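Wss1p (Saccharomyces cerevisiae FostersO, PDB 5XBN) is a zinc-dependent protease that cuts DNA-binding proteins in the presence of DNA and takes part in the repair of toxic DNA-protein cross-links. Local coordinates at residues L117-N120 and P124-K127; N120-G123 and K127-Y130. All blocks are in the same frame, centred on the assembly; numbering follows the deposited sequence.

Contact 1 (L117-N120 and P124-K127). With ZN (zinc ion), chain B.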
# COMPACT_ATOMS: atom_id res chain seq x y z
N LEU A 117 -5.51 -1.55 3.60
CA LEU A 117 -6.49 -2.46 3.00
C LEU A 117 -7.48 -2.95 4.05
O LEU A 117 -8.65 -3.15 3.76
CB LEU A 117 -5.79 -3.66 2.35
CG LEU A 117 -5.16 -3.33 0.99
CD1 LEU A 117 -4.30 -4.50 0.53
CD2 LEU A 117 -6.25 -2.99 -0.03
N THR A 118 -7.01 -3.15 5.27
CA THR A 118 -7.89 -3.61 6.34
C THR A 118 -9.02 -2.59 6.56
O THR A 118 -10.14 -2.97 6.86
CB THR A 118 -7.09 -3.84 7.65
OG1 THR A 118 -6.05 -4.79 7.41
CG2 THR A 118 -7.98 -4.37 8.75
N HIS A 119 -8.72 -1.31 6.35
CA HIS A 119 -9.72 -0.25 6.47
C HIS A 119 -10.76 -0.24 5.34
O HIS A 119 -11.74 0.51 5.42
CB HIS A 119 -9.03 1.13 6.52
CG HIS A 119 -8.41 1.46 7.85
ND1 HIS A 119 -9.08 1.28 9.05
CD2 HIS A 119 -7.19 1.96 8.17
CE1 HIS A 119 -8.29 1.66 10.04
NE2 HIS A 119 -7.14 2.08 9.54
N ASN A 120 -10.58 -1.04 4.30
CA ASN A 120 -11.67 -1.28 3.34
C ASN A 120 -12.86 -1.91 4.05
O ASN A 120 -14.02 -1.72 3.65
CB ASN A 120 -11.23 -2.19 2.18
CG ASN A 120 -10.49 -1.44 1.09
OD1 ASN A 120 -9.85 -0.41 1.34
ND2 ASN A 120 -10.58 -1.96 -0.14
N PRO A 124 -12.62 1.53 12.86
CA PRO A 124 -11.93 1.71 14.14
C PRO A 124 -10.78 0.72 14.33
O PRO A 124 -10.85 -0.38 13.77
CB PRO A 124 -13.03 1.48 15.18
CG PRO A 124 -14.32 1.58 14.44
CD PRO A 124 -14.03 1.13 13.04
N HIS A 125 -9.76 1.10 15.08
CA HIS A 125 -8.66 0.18 15.40
C HIS A 125 -9.06 -0.67 16.59
O HIS A 125 -8.54 -0.49 17.70
CB HIS A 125 -7.36 0.93 15.68
CG HIS A 125 -6.80 1.67 14.49
ND1 HIS A 125 -6.29 2.94 14.58
CD2 HIS A 125 -6.68 1.31 13.19
CE1 HIS A 125 -5.87 3.34 13.39
NE2 HIS A 125 -6.09 2.36 12.53
N ASP A 126 -10.00 -1.58 16.37
CA ASP A 126 -10.47 -2.45 17.44
C ASP A 126 -10.03 -3.88 17.18
O ASP A 126 -9.13 -4.11 16.38
CB ASP A 126 -12.00 -2.38 17.57
CG ASP A 126 -12.74 -2.64 16.27
OD1 ASP A 126 -12.16 -3.21 15.32
OD2 ASP A 126 -13.94 -2.28 16.21
N LYS A 127 -10.66 -4.83 17.85
CA LYS A 127 -10.24 -6.22 17.73
C LYS A 127 -10.46 -6.75 16.32
O LYS A 127 -9.61 -7.48 15.81
CB LYS A 127 -10.97 -7.09 18.74
CG LYS A 127 -10.39 -6.96 20.12
CD LYS A 127 -11.05 -7.92 21.07
CE LYS A 127 -10.46 -7.82 22.46
NZ LYS A 127 -11.07 -8.87 23.33
ZN ZN B . -5.54 2.73 10.66
O HOH W 1 -5.15 4.65 10.78
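His119 and His125 meet through their NE2 atoms on one zinc ion, as the second and third histidines of an extended HExxHxxxxxH zinc-binding motif. The spacing is that of metzincin-like proteases.

Metal coordination carries the contact. Zinc is 2.1 Å from His119 NE2 and 2.0 Å from His125 NE2, and the NE2-Zn-NE2 angle of about 104° is near tetrahedral. A water oxygen 2.0 Å from the zinc and His115, one turn earlier on helix 106-118, complete the four ligands. Glu116, the likely active-site residue, belongs to that helix.

The ring packing follows from the shared metal. His119 NE2 and His125 NE2 come within 3.2 Å of each other without a hydrogen bond, because both nitrogens are bound to the zinc. The imidazoles meet rim to rim, their planes at 46°, and His125 NE2 lies at the edge of the His119 ring.

Polar second-shell support comes from the intervening loop. His119 CG stands beside its backbone N (chi1 -77°), and ND1 gives its N-H to the carbonyl oxygen of Phe122, which fixes the ring's rotation. His125 sits at the centre of an inverse gamma turn, just before the N-cap Asp126. The water oxygen that completes the shell lies in the plane of the His125 imidazole, at its edge.

Contact 2 (N120-G123 and K127-Y130)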
# COMPACT_ATOMS: atom_id res chain seq x y z
N ASN A 120 -10.58 -1.04 4.30
CA ASN A 120 -11.67 -1.28 3.34
C ASN A 120 -12.86 -1.91 4.05
O ASN A 120 -14.02 -1.72 3.65
CB ASN A 120 -11.23 -2.19 2.18
CG ASN A 120 -10.49 -1.44 1.09
OD1 ASN A 120 -9.85 -0.41 1.34
ND2 ASN A 120 -10.58 -1.96 -0.14
N LEU A 121 -12.57 -2.67 5.11
CA LEU A 121 -13.59 -3.40 5.85
C LEU A 121 -13.92 -2.79 7.20
O LEU A 121 -15.09 -2.73 7.60
CB LEU A 121 -13.17 -4.85 6.08
CG LEU A 121 -13.06 -5.79 4.89
CD1 LEU A 121 -12.45 -7.12 5.32
CD2 LEU A 121 -14.43 -6.01 4.28
N PHE A 122 -12.88 -2.39 7.92
CA PHE A 122 -13.03 -2.00 9.32
C PHE A 122 -12.44 -0.63 9.59
O PHE A 122 -11.27 -0.37 9.30
CB PHE A 122 -12.39 -3.05 10.23
CG PHE A 122 -12.92 -4.43 10.00
CD1 PHE A 122 -14.27 -4.70 10.14
CD2 PHE A 122 -12.07 -5.47 9.67
CE1 PHE A 122 -14.77 -5.97 9.93
CE2 PHE A 122 -12.57 -6.75 9.47
CZ PHE A 122 -13.92 -6.99 9.60
N GLY A 123 -13.26 0.26 10.15
CA GLY A 123 -12.83 1.61 10.43
C GLY A 123 -12.00 1.76 11.69
O GLY A 123 -10.82 2.10 11.61
N LYS A 127 -10.66 -4.83 17.85
CA LYS A 127 -10.24 -6.22 17.73
C LYS A 127 -10.46 -6.75 16.32
O LYS A 127 -9.61 -7.48 15.81
CB LYS A 127 -10.97 -7.09 18.74
CG LYS A 127 -10.39 -6.96 20.12
CD LYS A 127 -11.05 -7.92 21.07
CE LYS A 127 -10.46 -7.82 22.46
NZ LYS A 127 -11.07 -8.87 23.33
N LYS A 128 -11.59 -6.39 15.71
CA LYS A 128 -11.88 -6.78 14.33
C LYS A 128 -10.77 -6.35 13.39
O LYS A 128 -10.30 -7.13 12.55
CB LYS A 128 -13.20 -6.15 13.86
CG LYS A 128 -14.44 -6.71 14.49
CD LYS A 128 -15.66 -5.87 14.10
CE LYS A 128 -15.49 -4.43 14.58
NZ LYS A 128 -16.78 -3.68 14.67
N PHE A 129 -10.36 -5.10 13.54
CA PHE A 129 -9.31 -4.53 12.70
C PHE A 129 -8.01 -5.30 12.87
O PHE A 129 -7.41 -5.75 11.90
CB PHE A 129 -9.08 -3.05 13.03
CG PHE A 129 -7.93 -2.45 12.25
CD1 PHE A 129 -6.63 -2.52 12.74
CD2 PHE A 129 -8.14 -1.85 11.02
CE1 PHE A 129 -5.57 -2.01 12.03
CE2 PHE A 129 -7.07 -1.34 10.30
CZ PHE A 129 -5.79 -1.42 10.80
N TYR A 130 -7.54 -5.42 14.11
CA TYR A 130 -6.23 -6.00 14.34
C TYR A 130 -6.21 -7.49 13.99
O TYR A 130 -5.20 -8.01 13.49
CB TYR A 130 -5.81 -5.80 15.79
CG TYR A 130 -5.35 -4.39 16.08
CD1 TYR A 130 -4.17 -3.91 15.55
CD2 TYR A 130 -6.11 -3.54 16.88
CE1 TYR A 130 -3.74 -2.63 15.81
CE2 TYR A 130 -5.68 -2.25 17.15
CZ TYR A 130 -4.50 -1.81 16.61
OH TYR A 130 -4.05 -0.53 16.86
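Two first torsions place the aromatic groups: Phe122 keeps CG beside its backbone N (chi1 -55°), which lays the ring against the first turn of helix 127-145, whereas Phe129 turns CG opposite its own N (chi1 176°) and sends its ring toward the zinc site. The contact thus joins the loop that follows the HExxH helix to the N-terminal turn of the next helix, whose N-cap, Asp126, receives the Phe129 N-H on OD1.

The evidence for a CH-pi interaction is geometric. Lys128 CB stands 4.1 Å from the centroid of the Phe122 ring and only 7° off its normal, so a methylene group sits squarely over one face. Leu121 CB lies 3.8 Å above the opposite face, also over the centre of the Phe122 ring. The ring is therefore clasped between two aliphatic carbons. Beyond CB the Lys128 chain crosses the Phe122 side chain at about a right angle, bends at chi3 and leads away, its NZ making a long, weak ion pair with Asp126.

Apolar contact continues at Phe129, where Phe122 CB and Phe129 CB are 4.3 Å apart. The contact between the two segments is made by packing, with no hydrogen bond across it. The Phe129 ring, buried, reaches all three histidine ligands of the zinc: it meets His115 and His125 edge-to-face and also meets the His119 ring, which makes it a second-shell packing residue for the metal site.

Lys128 O lies above the Phe122 ring plane beside the CD2-CE2 bond, on the same side as Lys128 CB and 3.8 Å from Phe122 CD2. Phe122 O, by contrast, lies at the edge of the Phe129 ring, near its plane and 3.9 Å from Phe129 CD2.

Overall arrangement
Contacts 1 and 2 bracket the short connection between helix 106-118 and helix 127-145, share Asn120 and Lys127, and have centres about 2 Å apart. Their chemistry differs. Contact 1 is a surface contact held by metal coordination, burying 89 Å² between its segments. Contact 2 is partly buried, buries 190 Å² and depends on apolar and CH-pi packing with no metal ligand of its own. The two are coupled physically: His119 CE1 of contact 1 lies 3.2 Å from Phe129 CE2 of contact 2. Phe129 of contact 2 thus packs against the zinc-binding histidines of contact 1.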